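Local structure of enoyl-CoA hydratase/isomerase (Mycobacterium abscessus, 3QXZ) at residues G129-P134 / A167-Q172; L125-R130 / C183-K188; W148-L153 / T177-R182; S30-L35 / G67-A72. The protein probably catalyses the hydration of enoyl-CoA thioesters or the shift of their double bond, as a member of the crotonase-like enoyl-CoA hydratase/isomerase family. All blocks are in the same frame, centred on the assembly; numbering follows the deposited sequence. Where two conformers were deposited one is given.

Contacts 1, 2 and 3 form a continuous block, while contact 4 stands apart from it. Contacts 1 and 2 share Gly129 and Arg130, lie with their centres about 12 Å apart, and are tied by Tyr131 OH, 2.7 Å from Ala126 O. Contact 3 joins contact 1 where Phe169 packs on Leu179, and contact 2 where Arg182 O meets Leu125 N along neighbouring strands. Contact 4 lies about 18 Å from contact 1, centre to centre; its 67-72 segment carries the sequence that in crotonase relatives helps to form the oxyanion hole. A potassium ion lies about 6 Å from the Thr177 side chain of contact 3.

Contact 1: residues G129-P134 / A167-Q172; sequences GRYAIP and ASFSAQ
Tyr131 and Phe169 form the apolar heart of the contact. CB of Tyr131 sits over one face of the Phe169 ring, 3.8 Å from the ring centroid, in a CH-pi contact. The ring gets there because Phe169 CG stands between its own backbone N and carbonyl carbon (chi1 57°), which turns it in against the Tyr131 backbone. Tyr131 in turn offers a ring edge, with Phe169 O in the ring plane and Tyr131 CE2 4.0 Å from Ala171 CB; a small alanine suits a place beside so broad a ring. Among the direct polar contacts, Tyr131 O accepts Phe169 N at 2.9 Å and is also approached by the CA-H of Ser168. The extended Arg130 chain brings NE to Ser168 OG, 3.1 Å away, in a bond that is almost straight and lies in the guanidinium plane; Ser168 has a second conformer, so this bond belongs to one of two states. Water supplies further links: one molecule joins Tyr131 N (3.0 Å) to Phe169 O (2.7 Å), and others join Gly129 O to Ala171 N and Ile133 N to Ala167 O. Ser170 OG caps helix 171-177 through Arg173 N. Strand 131-132 pairs with strand 108-110, Met114 of helix 112-117 touches Tyr131, Ile133 and Phe169, and Leu162 of helix 151-165 also packs on Phe169.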
loop_
_atom_site.group_PDB
_atom_site.type_symbol
_atom_site.label_atom_id
_atom_site.label_comp_id
_atom_site.label_asym_id
_atom_site.label_seq_id
_atom_site.Cartn_x
_atom_site.Cartn_y
_atom_site.Cartn_z
ATOM N N GLY A 129 9.418 22.159 3.887
ATOM C CA GLY A 129 8.816 22.308 2.556
ATOM C C GLY A 129 7.293 22.300 2.535
ATOM O O GLY A 129 6.656 21.686 3.393
ATOM N N ARG A 130 6.737 22.994 1.549
ATOM C CA ARG A 130 5.324 22.870 1.215
ATOM C C ARG A 130 5.175 21.811 0.113
ATOM O O ARG A 130 5.860 21.872 -0.907
ATOM C CB ARG A 130 4.704 24.191 0.741
ATOM C CG ARG A 130 3.174 24.039 0.530
ATOM C CD ARG A 130 2.461 25.244 -0.090
ATOM N NE ARG A 130 1.246 24.793 -0.792
ATOM C CZ ARG A 130 0.923 25.108 -2.045
ATOM N NH1 ARG A 130 1.696 25.927 -2.754
ATOM N NH2 ARG A 130 -0.190 24.617 -2.590
ATOM N N TYR A 131 4.254 20.876 0.329
ATOM C CA TYR A 131 4.015 19.751 -0.596
ATOM C C TYR A 131 2.538 19.673 -0.915
ATOM O O TYR A 131 1.709 19.741 -0.013
ATOM C CB TYR A 131 4.492 18.439 0.045
ATOM C CG TYR A 131 5.941 18.543 0.454
ATOM C CD1 TYR A 131 6.937 18.748 -0.511
ATOM C CD2 TYR A 131 6.306 18.540 1.805
ATOM C CE1 TYR A 131 8.265 18.920 -0.144
ATOM C CE2 TYR A 131 7.628 18.707 2.185
ATOM C CZ TYR A 131 8.600 18.884 1.202
ATOM O OH TYR A 131 9.928 19.061 1.563
ATOM N N ALA A 132 2.188 19.550 -2.199
ATOM C CA ALA A 132 0.774 19.454 -2.585
ATOM C C ALA A 132 0.709 18.979 -4.007
ATOM O O ALA A 132 1.651 19.194 -4.793
ATOM C CB ALA A 132 0.052 20.817 -2.469
ATOM N N ILE A 133 -0.445 18.405 -4.356
ATOM C CA ILE A 133 -0.782 18.043 -5.743
ATOM C C ILE A 133 -2.122 18.744 -6.005
ATOM O O ILE A 133 -3.173 18.119 -5.925
ATOM C CB ILE A 133 -0.857 16.508 -5.921
ATOM C CG1 ILE A 133 0.460 15.863 -5.484
ATOM C CG2 ILE A 133 -1.167 16.135 -7.357
ATOM C CD1 ILE A 133 0.366 14.323 -5.316
ATOM N N PRO A 134 -2.078 20.068 -6.290
ATOM C CA PRO A 134 -3.316 20.852 -6.239
ATOM C C PRO A 134 -3.984 21.065 -7.581
ATOM O O PRO A 134 -4.854 21.932 -7.683
ATOM C CB PRO A 134 -2.829 22.183 -5.674
ATOM C CG PRO A 134 -1.476 22.360 -6.321
ATOM C CD PRO A 134 -0.894 20.942 -6.437
ATOM N N ALA A 167 -4.987 19.242 -1.172
ATOM C CA ALA A 167 -4.474 19.820 0.068
ATOM C C ALA A 167 -2.967 19.641 0.256
ATOM O O ALA A 167 -2.353 18.687 -0.208
ATOM C CB ALA A 167 -5.217 19.266 1.256
ATOM N N SER A 168 -2.381 20.589 0.967
ATOM C CA SER A 168 -0.975 20.511 1.317
ATOM C C SER A 168 -0.768 19.481 2.419
ATOM O O SER A 168 -1.698 19.155 3.168
ATOM C CB SER A 168 -0.470 21.895 1.735
ATOM O OG SER A 168 -0.661 22.825 0.674
ATOM N N PHE A 169 0.443 18.953 2.507
ATOM C CA PHE A 169 0.800 17.959 3.521
ATOM C C PHE A 169 2.246 18.163 3.917
ATOM O O PHE A 169 3.050 18.691 3.135
ATOM C CB PHE A 169 0.531 16.515 3.051
ATOM C CG PHE A 169 1.236 16.129 1.758
ATOM C CD1 PHE A 169 0.654 16.428 0.524
ATOM C CD2 PHE A 169 2.452 15.456 1.779
ATOM C CE1 PHE A 169 1.279 16.056 -0.673
ATOM C CE2 PHE A 169 3.086 15.077 0.591
ATOM C CZ PHE A 169 2.491 15.393 -0.643
ATOM N N SER A 170 2.570 17.777 5.143
ATOM C CA SER A 170 3.920 17.954 5.658
ATOM C C SER A 170 4.858 16.816 5.262
ATOM O O SER A 170 4.429 15.701 4.937
ATOM C CB SER A 170 3.889 18.056 7.181
ATOM O OG SER A 170 3.542 16.804 7.762
ATOM N N ALA A 171 6.156 17.083 5.342
ATOM C CA ALA A 171 7.145 16.014 5.201
ATOM C C ALA A 171 6.911 14.871 6.176
ATOM O O ALA A 171 7.043 13.691 5.822
ATOM C CB ALA A 171 8.558 16.565 5.397
ATOM N N GLN A 172 6.562 15.218 7.417
ATOM C CA GLN A 172 6.290 14.189 8.434
ATOM C C GLN A 172 5.109 13.293 8.042
ATOM O O GLN A 172 5.179 12.077 8.180
ATOM C CB GLN A 172 6.100 14.808 9.840
ATOM C CG GLN A 172 5.770 13.786 10.939
ATOM C CD GLN A 172 6.900 12.798 11.243
ATOM O OE1 GLN A 172 8.086 13.065 10.975
ATOM N NE2 GLN A 172 6.535 11.649 11.822
HETATM O O HOH W 1 6.761 19.878 5.480
HETATM O O HOH W 2 -2.723 22.984 -1.598
HETATM O O HOH W 3 3.035 21.368 3.034
HETATM O O HOH W 4 -2.296 17.287 -2.546
#

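Contact 2: residues L125-R130 / C183-K188; sequences LAEEGR and CLPAGK
Leu125 O accepts Leu184 N at 3.0 Å, almost in line with the carbonyl, and is also approached by the CA-H of Cys183. Ala126 follows on the other face of the sheet, its CB 3.8 Å from Ala186 CB; small methyls let strand and helix start come this close. These pairs are parallel: strand 182-184 is the outermost strand of the six-stranded sheet within this chain, beside strand 122-126. The chain between them passes through strand 131-132 of the smaller sheet and several helices before returning to the sheet edge, as in the crotonase fold. Glu127 N then donates to Leu184 O at 2.8 Å, from above the carbonyl plane rather than along a lone pair. The extended Glu127 side chain runs beside Pro185, Glu127 OE1 lying 3.9 Å from Pro185 CD, as suits an exposed charged residue. Glu128 bends at CG (chi2 91°), which turns its carboxylate back so that OE1 takes Ala186 N at 2.8 Å on the syn side. An acidic group suits this place, where helix 186-203 begins and would probably favour a negative charge. Gly129 N, bonded to Ala126 O, closes a type I turn leading toward strand 131-132.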
loop_
_atom_site.group_PDB
_atom_site.type_symbol
_atom_site.label_atom_id
_atom_site.label_comp_id
_atom_site.label_asym_id
_atom_site.label_seq_id
_atom_site.Cartn_x
_atom_site.Cartn_y
_atom_site.Cartn_z
ATOM N N LEU A 125 12.503 14.065 2.169
ATOM C CA LEU A 125 11.840 15.384 2.120
ATOM C C LEU A 125 12.292 16.331 3.224
ATOM O O LEU A 125 12.533 15.922 4.358
ATOM C CB LEU A 125 10.300 15.239 2.159
ATOM C CG LEU A 125 9.561 15.096 0.827
ATOM C CD1 LEU A 125 9.988 13.857 0.044
ATOM C CD2 LEU A 125 8.036 15.051 1.076
ATOM N N ALA A 126 12.351 17.603 2.862
ATOM C CA ALA A 126 12.672 18.688 3.795
ATOM C C ALA A 126 11.478 18.961 4.711
ATOM O O ALA A 126 10.357 19.199 4.233
ATOM C CB ALA A 126 13.011 19.935 3.013
ATOM N N GLU A 127 11.735 19.011 6.023
ATOM C CA GLU A 127 10.681 19.336 6.995
ATOM C C GLU A 127 10.003 20.691 6.766
ATOM O O GLU A 127 8.812 20.856 7.058
ATOM C CB GLU A 127 11.230 19.220 8.427
ATOM C CG GLU A 127 11.420 17.761 8.839
ATOM C CD GLU A 127 12.360 17.585 10.030
ATOM O OE1 GLU A 127 12.805 18.596 10.613
ATOM O OE2 GLU A 127 12.655 16.422 10.379
ATOM N N GLU A 128 10.754 21.641 6.226
ATOM C CA GLU A 128 10.258 23.016 6.024
ATOM C C GLU A 128 9.468 23.202 4.729
ATOM O O GLU A 128 8.907 24.277 4.492
ATOM C CB GLU A 128 11.425 24.015 6.067
ATOM C CG GLU A 128 12.232 24.024 7.372
ATOM C CD GLU A 128 13.429 23.073 7.365
ATOM O OE1 GLU A 128 13.472 22.111 6.559
ATOM O OE2 GLU A 128 14.351 23.284 8.186
ATOM N N GLY A 129 9.418 22.159 3.887
ATOM C CA GLY A 129 8.816 22.308 2.556
ATOM C C GLY A 129 7.293 22.300 2.535
ATOM O O GLY A 129 6.656 21.686 3.393
ATOM N N ARG A 130 6.737 22.994 1.549
ATOM C CA ARG A 130 5.324 22.870 1.215
ATOM C C ARG A 130 5.175 21.811 0.113
ATOM O O ARG A 130 5.860 21.872 -0.907
ATOM C CB ARG A 130 4.704 24.191 0.741
ATOM C CG ARG A 130 3.174 24.039 0.530
ATOM C CD ARG A 130 2.461 25.244 -0.090
ATOM N NE ARG A 130 1.246 24.793 -0.792
ATOM C CZ ARG A 130 0.923 25.108 -2.045
ATOM N NH1 ARG A 130 1.696 25.927 -2.754
ATOM N NH2 ARG A 130 -0.190 24.617 -2.590
ATOM N N CYS A 183 12.279 12.210 6.518
ATOM C CA CYS A 183 12.276 13.660 6.484
ATOM C C CYS A 183 13.374 14.227 7.385
ATOM O O CYS A 183 13.737 13.616 8.400
ATOM C CB CYS A 183 10.903 14.243 6.819
ATOM S SG CYS A 183 10.296 13.876 8.426
ATOM N N LEU A 184 13.930 15.341 6.943
ATOM C CA LEU A 184 15.072 15.982 7.605
ATOM C C LEU A 184 14.974 17.476 7.432
ATOM O O LEU A 184 14.271 17.959 6.548
ATOM C CB LEU A 184 16.391 15.517 6.967
ATOM C CG LEU A 184 16.814 14.083 7.249
ATOM C CD1 LEU A 184 17.954 13.686 6.329
ATOM C CD2 LEU A 184 17.213 13.918 8.721
ATOM N N PRO A 185 15.714 18.233 8.258
ATOM C CA PRO A 185 15.839 19.652 7.969
ATOM C C PRO A 185 16.359 19.829 6.546
ATOM O O PRO A 185 17.193 19.032 6.079
ATOM C CB PRO A 185 16.884 20.125 8.985
ATOM C CG PRO A 185 16.711 19.184 10.128
ATOM C CD PRO A 185 16.448 17.843 9.478
ATOM N N ALA A 186 15.862 20.845 5.855
ATOM C CA ALA A 186 16.187 21.081 4.442
ATOM C C ALA A 186 17.669 20.980 4.105
ATOM O O ALA A 186 18.047 20.360 3.106
ATOM C CB ALA A 186 15.651 22.426 3.992
ATOM N N GLY A 187 18.502 21.600 4.935
ATOM C CA GLY A 187 19.949 21.629 4.688
ATOM C C GLY A 187 20.682 20.302 4.818
ATOM O O GLY A 187 21.866 20.205 4.468
ATOM N N LYS A 188 19.980 19.291 5.322
ATOM C CA LYS A 188 20.524 17.955 5.540
ATOM C C LYS A 188 20.043 16.958 4.463
ATOM O O LYS A 188 20.591 15.868 4.330
ATOM C CB LYS A 188 20.117 17.438 6.929
ATOM C CG LYS A 188 20.671 18.257 8.125
ATOM C CD LYS A 188 22.192 18.153 8.209
ATOM C CE LYS A 188 22.767 19.007 9.340
ATOM N NZ LYS A 188 24.260 18.973 9.312
#

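Contact 3: residues W148-L153 / T177-R182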
loop_
_atom_site.group_PDB
_atom_site.type_symbol
_atom_site.label_atom_id
_atom_site.label_comp_id
_atom_site.label_asym_id
_atom_site.label_seq_id
_atom_site.Cartn_x
_atom_site.Cartn_y
_atom_site.Cartn_z
ATOM N N TRP A 148 -1.476 6.455 -10.490
ATOM C CA TRP A 148 -0.909 5.121 -10.387
ATOM C C TRP A 148 0.192 5.030 -9.318
ATOM O O TRP A 148 0.217 4.068 -8.522
ATOM C CB TRP A 148 -0.362 4.761 -11.788
ATOM C CG TRP A 148 0.233 3.396 -11.951
ATOM C CD1 TRP A 148 -0.428 2.247 -12.266
ATOM C CD2 TRP A 148 1.607 3.052 -11.807
ATOM N NE1 TRP A 148 0.465 1.190 -12.280
ATOM C CE2 TRP A 148 1.717 1.657 -12.028
ATOM C CE3 TRP A 148 2.763 3.787 -11.546
ATOM C CZ2 TRP A 148 2.942 0.987 -11.967
ATOM C CZ3 TRP A 148 3.985 3.111 -11.498
ATOM C CH2 TRP A 148 4.048 1.723 -11.714
ATOM N N THR A 149 1.092 6.010 -9.264
ATOM C CA THR A 149 2.185 5.945 -8.284
ATOM C C THR A 149 1.654 6.162 -6.872
ATOM O O THR A 149 2.101 5.491 -5.928
ATOM C CB THR A 149 3.267 7.002 -8.538
ATOM O OG1 THR A 149 2.629 8.291 -8.554
ATOM C CG2 THR A 149 4.022 6.752 -9.860
ATOM N N LEU A 150 0.704 7.067 -6.694
ATOM C CA LEU A 150 0.387 7.493 -5.331
ATOM C C LEU A 150 -0.317 6.423 -4.477
ATOM O O LEU A 150 0.104 6.202 -3.344
ATOM C CB LEU A 150 -0.379 8.833 -5.330
ATOM C CG LEU A 150 -0.584 9.468 -3.952
ATOM C CD1 LEU A 150 0.739 9.713 -3.215
ATOM C CD2 LEU A 150 -1.361 10.778 -4.137
ATOM N N PRO A 151 -1.358 5.743 -4.993
ATOM C CA PRO A 151 -1.959 4.698 -4.135
ATOM C C PRO A 151 -0.974 3.562 -3.825
ATOM O O PRO A 151 -1.120 2.889 -2.787
ATOM C CB PRO A 151 -3.171 4.208 -4.945
ATOM C CG PRO A 151 -2.845 4.578 -6.384
ATOM C CD PRO A 151 -2.083 5.895 -6.274
ATOM N N ARG A 152 0.024 3.364 -4.685
ATOM C CA ARG A 152 1.047 2.328 -4.466
ATOM C C ARG A 152 2.042 2.738 -3.384
ATOM O O ARG A 152 2.884 1.916 -2.999
ATOM C CB ARG A 152 1.756 2.010 -5.773
ATOM C CG ARG A 152 0.940 1.090 -6.649
ATOM C CD ARG A 152 1.507 0.960 -8.090
ATOM N NE ARG A 152 0.700 0.022 -8.863
ATOM C CZ ARG A 152 -0.506 0.289 -9.339
ATOM N NH1 ARG A 152 -1.033 1.507 -9.217
ATOM N NH2 ARG A 152 -1.209 -0.647 -9.937
ATOM N N LEU A 153 1.945 3.965 -2.877
ATOM C CA LEU A 153 2.741 4.429 -1.741
ATOM C C LEU A 153 1.905 4.470 -0.464
ATOM O O LEU A 153 2.351 4.017 0.583
ATOM C CB LEU A 153 3.279 5.835 -2.033
ATOM C CG LEU A 153 4.274 5.909 -3.182
ATOM C CD1 LEU A 153 4.483 7.332 -3.651
ATOM C CD2 LEU A 153 5.593 5.261 -2.700
ATOM N N THR A 177 2.811 8.142 6.077
ATOM C CA THR A 177 1.897 7.465 5.156
ATOM C C THR A 177 2.578 6.578 4.118
ATOM O O THR A 177 1.904 5.790 3.476
ATOM C CB THR A 177 1.019 8.476 4.417
ATOM O OG1 THR A 177 1.844 9.385 3.683
ATOM C CG2 THR A 177 0.122 9.224 5.409
ATOM N N GLY A 178 3.895 6.688 3.985
ATOM C CA GLY A 178 4.638 5.877 3.037
ATOM C C GLY A 178 5.010 6.567 1.741
ATOM O O GLY A 178 5.648 5.948 0.877
ATOM N N LEU A 179 4.647 7.839 1.587
ATOM C CA LEU A 179 5.019 8.587 0.379
ATOM C C LEU A 179 6.527 8.806 0.317
ATOM O O LEU A 179 7.141 8.759 -0.760
ATOM C CB LEU A 179 4.266 9.927 0.353
ATOM C CG LEU A 179 4.417 10.796 -0.909
ATOM C CD1 LEU A 179 3.167 11.641 -1.136
ATOM C CD2 LEU A 179 5.671 11.692 -0.910
ATOM N N ALA A 180 7.115 9.106 1.476
ATOM C CA ALA A 180 8.535 9.439 1.603
ATOM C C ALA A 180 9.207 8.478 2.551
ATOM O O ALA A 180 8.579 7.918 3.460
ATOM C CB ALA A 180 8.697 10.888 2.111
ATOM N N ASN A 181 10.509 8.304 2.355
ATOM C CA ASN A 181 11.304 7.404 3.170
ATOM C C ASN A 181 11.763 8.027 4.467
ATOM O O ASN A 181 11.900 7.341 5.478
ATOM C CB ASN A 181 12.499 6.887 2.358
ATOM C CG ASN A 181 12.057 6.133 1.139
ATOM O OD1 ASN A 181 11.599 6.717 0.151
ATOM N ND2 ASN A 181 12.161 4.806 1.219
ATOM N N ARG A 182 12.038 9.319 4.417
ATOM C CA ARG A 182 12.633 10.032 5.541
ATOM C C ARG A 182 12.348 11.513 5.385
ATOM O O ARG A 182 12.203 12.017 4.256
ATOM C CB ARG A 182 14.161 9.791 5.564
ATOM C CG ARG A 182 14.872 10.298 6.832
ATOM C CD ARG A 182 16.340 9.951 6.812
ATOM N NE ARG A 182 16.927 10.226 8.121
ATOM C CZ ARG A 182 18.231 10.195 8.380
ATOM N NH1 ARG A 182 19.096 9.902 7.413
ATOM N NH2 ARG A 182 18.668 10.466 9.610
#
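Leu153 and Leu179 bring the two backbones together, their CA atoms 5.2 Å apart. One segment runs from helix 146-149 to helix 151-165; the other leaves helix 171-177 through Gly178, whose positive phi (101°) belongs to a Schellman motif. Glycine suits this spot twice over: it adopts such a phi readily, and with no side chain it lets Leu153 O come close. That oxygen also lies 3.4 Å from Thr177 O, but both are acceptors and do not bond.

The side chains meet through leucine branches. Leu153 lies over the turn, CB 4.1 Å from Leu179 CA and CD2 3.6 Å from Gly178 O, with CD1 reaching Leu179 CG at a looser 4.4 Å. Leu150 and Leu179 cross obliquely and touch by one methyl each, CD1 to CD1 at 3.7 Å. In both residues CG is opposite the backbone N across the CA-CB bond (chi1 -172° in Leu150, -174° in Leu179), which extends the branches into the shared core. Leu118 packs on Leu153 and Leu179, and Phe169 on Leu179. Thr177 and Asn181 find polar partners outside the two segments: Thr177 OG1 bonds to Arg173 O, and Asn181 ND2 to Glu161 OE1 and Ala157 O of a second subunit, whose Thr156 packs on Leu153. The turn after helix 171-177, opened by the Schellman glycine, is thus covered by Leu153 of helix 151-165 and by Leu150 just before it; this C-cap directs the chain toward strand 182-184 of the crotonase fold, beside the interface with the second subunit.

Contact 4: residues S30-L35 / G67-A72; sequences SFTVEL and GAQISA
Ser30 and Gln69 make the side-chain hydrogen bond of the contact. Gln69 NE2 donates to Ser30 OG at 2.8 Å, nearly straight (171°) and with the oxygen close to the amide plane. The Gln69 chain, extended beyond CG, is long enough to reach Ser30, while the short serine, also bonded through OG to Thr27 OG1, offers a well-placed acceptor.

Between the backbones, Phe31 N donates to Gly67 O at 2.9 Å, coming from well above the carbonyl plane. Glycine fits here because its positive phi (81°) is readily adopted without a side chain. A water adds a second link, donating to Phe31 O at 2.6 Å and accepting from Gln69 N at 3.1 Å.

A few van der Waals contacts accompany these bonds. Ser30 CB lies 3.7 Å from Gln69 CG, and the Thr32 methyl CG2 comes at an angle to the Gln69 side chain, 3.5 Å from its NE2. Thr32 turns its other branch to the helix: OG1 accepts Leu35 N at 3.0 Å and caps helix 33-48, so its methyl and hydroxyl do separate jobs. The Phe31 ring leads off to Ile112 and Leu116 of helix 112-117.

The sequence from Gly67 to Ile70 matches the family segment whose alanine N-H, probably that of Ala68 here, serves in the oxyanion hole of crotonase relatives. The bond on Gly67 O and the water on Gln69 N would help fix the backbone on both flanks of Ala68, with the Gln69 side chain held separately by Ser30; since the groups that bond across are neutral, this hold should depend little on protonation.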
loop_
_atom_site.group_PDB
_atom_site.type_symbol
_atom_site.label_atom_id
_atom_site.label_comp_id
_atom_site.label_asym_id
_atom_site.label_seq_id
_atom_site.Cartn_x
_atom_site.Cartn_y
_atom_site.Cartn_z
ATOM N N SER A 30 10.536 26.239 -11.280
ATOM C CA SER A 30 9.274 25.853 -11.916
ATOM C C SER A 30 9.491 24.867 -13.052
ATOM O O SER A 30 10.533 24.867 -13.713
ATOM C CB SER A 30 8.510 27.075 -12.435
ATOM O OG SER A 30 9.252 27.710 -13.464
ATOM N N PHE A 31 8.505 23.997 -13.246
ATOM C CA PHE A 31 8.532 23.041 -14.330
ATOM C C PHE A 31 8.154 23.707 -15.639
ATOM O O PHE A 31 7.218 24.515 -15.698
ATOM C CB PHE A 31 7.573 21.880 -14.057
ATOM C CG PHE A 31 7.665 20.794 -15.075
ATOM C CD1 PHE A 31 8.689 19.844 -14.996
ATOM C CD2 PHE A 31 6.759 20.724 -16.122
ATOM C CE1 PHE A 31 8.808 18.852 -15.949
ATOM C CE2 PHE A 31 6.871 19.725 -17.089
ATOM C CZ PHE A 31 7.900 18.784 -16.984
ATOM N N THR A 32 8.886 23.348 -16.685
ATOM C CA THR A 32 8.595 23.778 -18.049
ATOM C C THR A 32 8.670 22.582 -18.977
ATOM O O THR A 32 9.319 21.572 -18.658
ATOM C CB THR A 32 9.606 24.835 -18.567
ATOM O OG1 THR A 32 10.896 24.229 -18.709
ATOM C CG2 THR A 32 9.683 26.056 -17.620
ATOM N N VAL A 33 8.065 22.716 -20.154
ATOM C CA VAL A 33 8.076 21.662 -21.159
ATOM C C VAL A 33 9.509 21.289 -21.516
ATOM O O VAL A 33 9.862 20.102 -21.548
ATOM C CB VAL A 33 7.330 22.105 -22.443
ATOM C CG1 VAL A 33 7.395 21.008 -23.500
ATOM C CG2 VAL A 33 5.883 22.464 -22.137
ATOM N N GLU A 34 10.339 22.298 -21.754
ATOM C CA GLU A 34 11.745 22.055 -22.080
ATOM C C GLU A 34 12.504 21.357 -20.952
ATOM O O GLU A 34 13.308 20.458 -21.213
ATOM C CB GLU A 34 12.454 23.348 -22.532
ATOM C CG GLU A 34 13.921 23.163 -22.962
ATOM C CD GLU A 34 14.115 22.251 -24.170
ATOM O OE1 GLU A 34 13.181 22.065 -24.975
ATOM O OE2 GLU A 34 15.229 21.720 -24.323
ATOM N N LEU A 35 12.242 21.739 -19.707
ATOM C CA LEU A 35 12.864 21.042 -18.576
ATOM C C LEU A 35 12.475 19.569 -18.598
ATOM O O LEU A 35 13.329 18.701 -18.368
ATOM C CB LEU A 35 12.454 21.667 -17.245
ATOM C CG LEU A 35 13.097 21.080 -15.981
ATOM C CD1 LEU A 35 14.612 21.366 -15.921
ATOM C CD2 LEU A 35 12.393 21.613 -14.758
ATOM N N GLY A 67 6.483 23.433 -9.588
ATOM C CA GLY A 67 5.493 22.951 -10.548
ATOM C C GLY A 67 5.200 23.921 -11.679
ATOM O O GLY A 67 6.015 24.803 -11.965
ATOM N N ALA A 68 4.060 23.719 -12.336
ATOM C CA ALA A 68 3.680 24.539 -13.493
ATOM C C ALA A 68 3.558 26.000 -13.113
ATOM O O ALA A 68 3.117 26.328 -12.026
ATOM C CB ALA A 68 2.364 24.044 -14.105
ATOM N N GLN A 69 3.995 26.865 -14.026
ATOM C CA GLN A 69 3.833 28.314 -13.901
ATOM C C GLN A 69 2.350 28.692 -14.065
ATOM O O GLN A 69 1.841 28.691 -15.184
ATOM C CB GLN A 69 4.715 29.004 -14.959
ATOM C CG GLN A 69 6.217 28.617 -14.834
ATOM C CD GLN A 69 7.084 28.951 -16.051
ATOM O OE1 GLN A 69 6.589 29.328 -17.124
ATOM N NE2 GLN A 69 8.395 28.810 -15.882
ATOM N N ILE A 70 1.664 28.980 -12.957
ATOM C CA ILE A 70 0.203 29.212 -12.986
ATOM C C ILE A 70 -0.163 30.485 -13.731
ATOM O O ILE A 70 -1.054 30.470 -14.594
ATOM C CB ILE A 70 -0.439 29.230 -11.566
ATOM C CG1 ILE A 70 -0.278 27.868 -10.871
ATOM C CG2 ILE A 70 -1.925 29.641 -11.633
ATOM C CD1 ILE A 70 -0.885 26.696 -11.622
ATOM N N SER A 71 0.531 31.575 -13.405
ATOM C CA SER A 71 0.289 32.866 -14.052
ATOM C C SER A 71 0.448 32.762 -15.568
ATOM O O SER A 71 -0.196 33.500 -16.322
ATOM C CB SER A 71 1.216 33.948 -13.485
ATOM O OG SER A 71 2.583 33.604 -13.659
ATOM N N ALA A 72 1.283 31.819 -15.999
ATOM C CA ALA A 72 1.557 31.583 -17.415
ATOM C C ALA A 72 0.708 30.480 -18.062
ATOM O O ALA A 72 0.934 30.145 -19.223
ATOM C CB ALA A 72 3.049 31.284 -17.609
HETATM O O HOH W 5 4.946 25.502 -16.629
#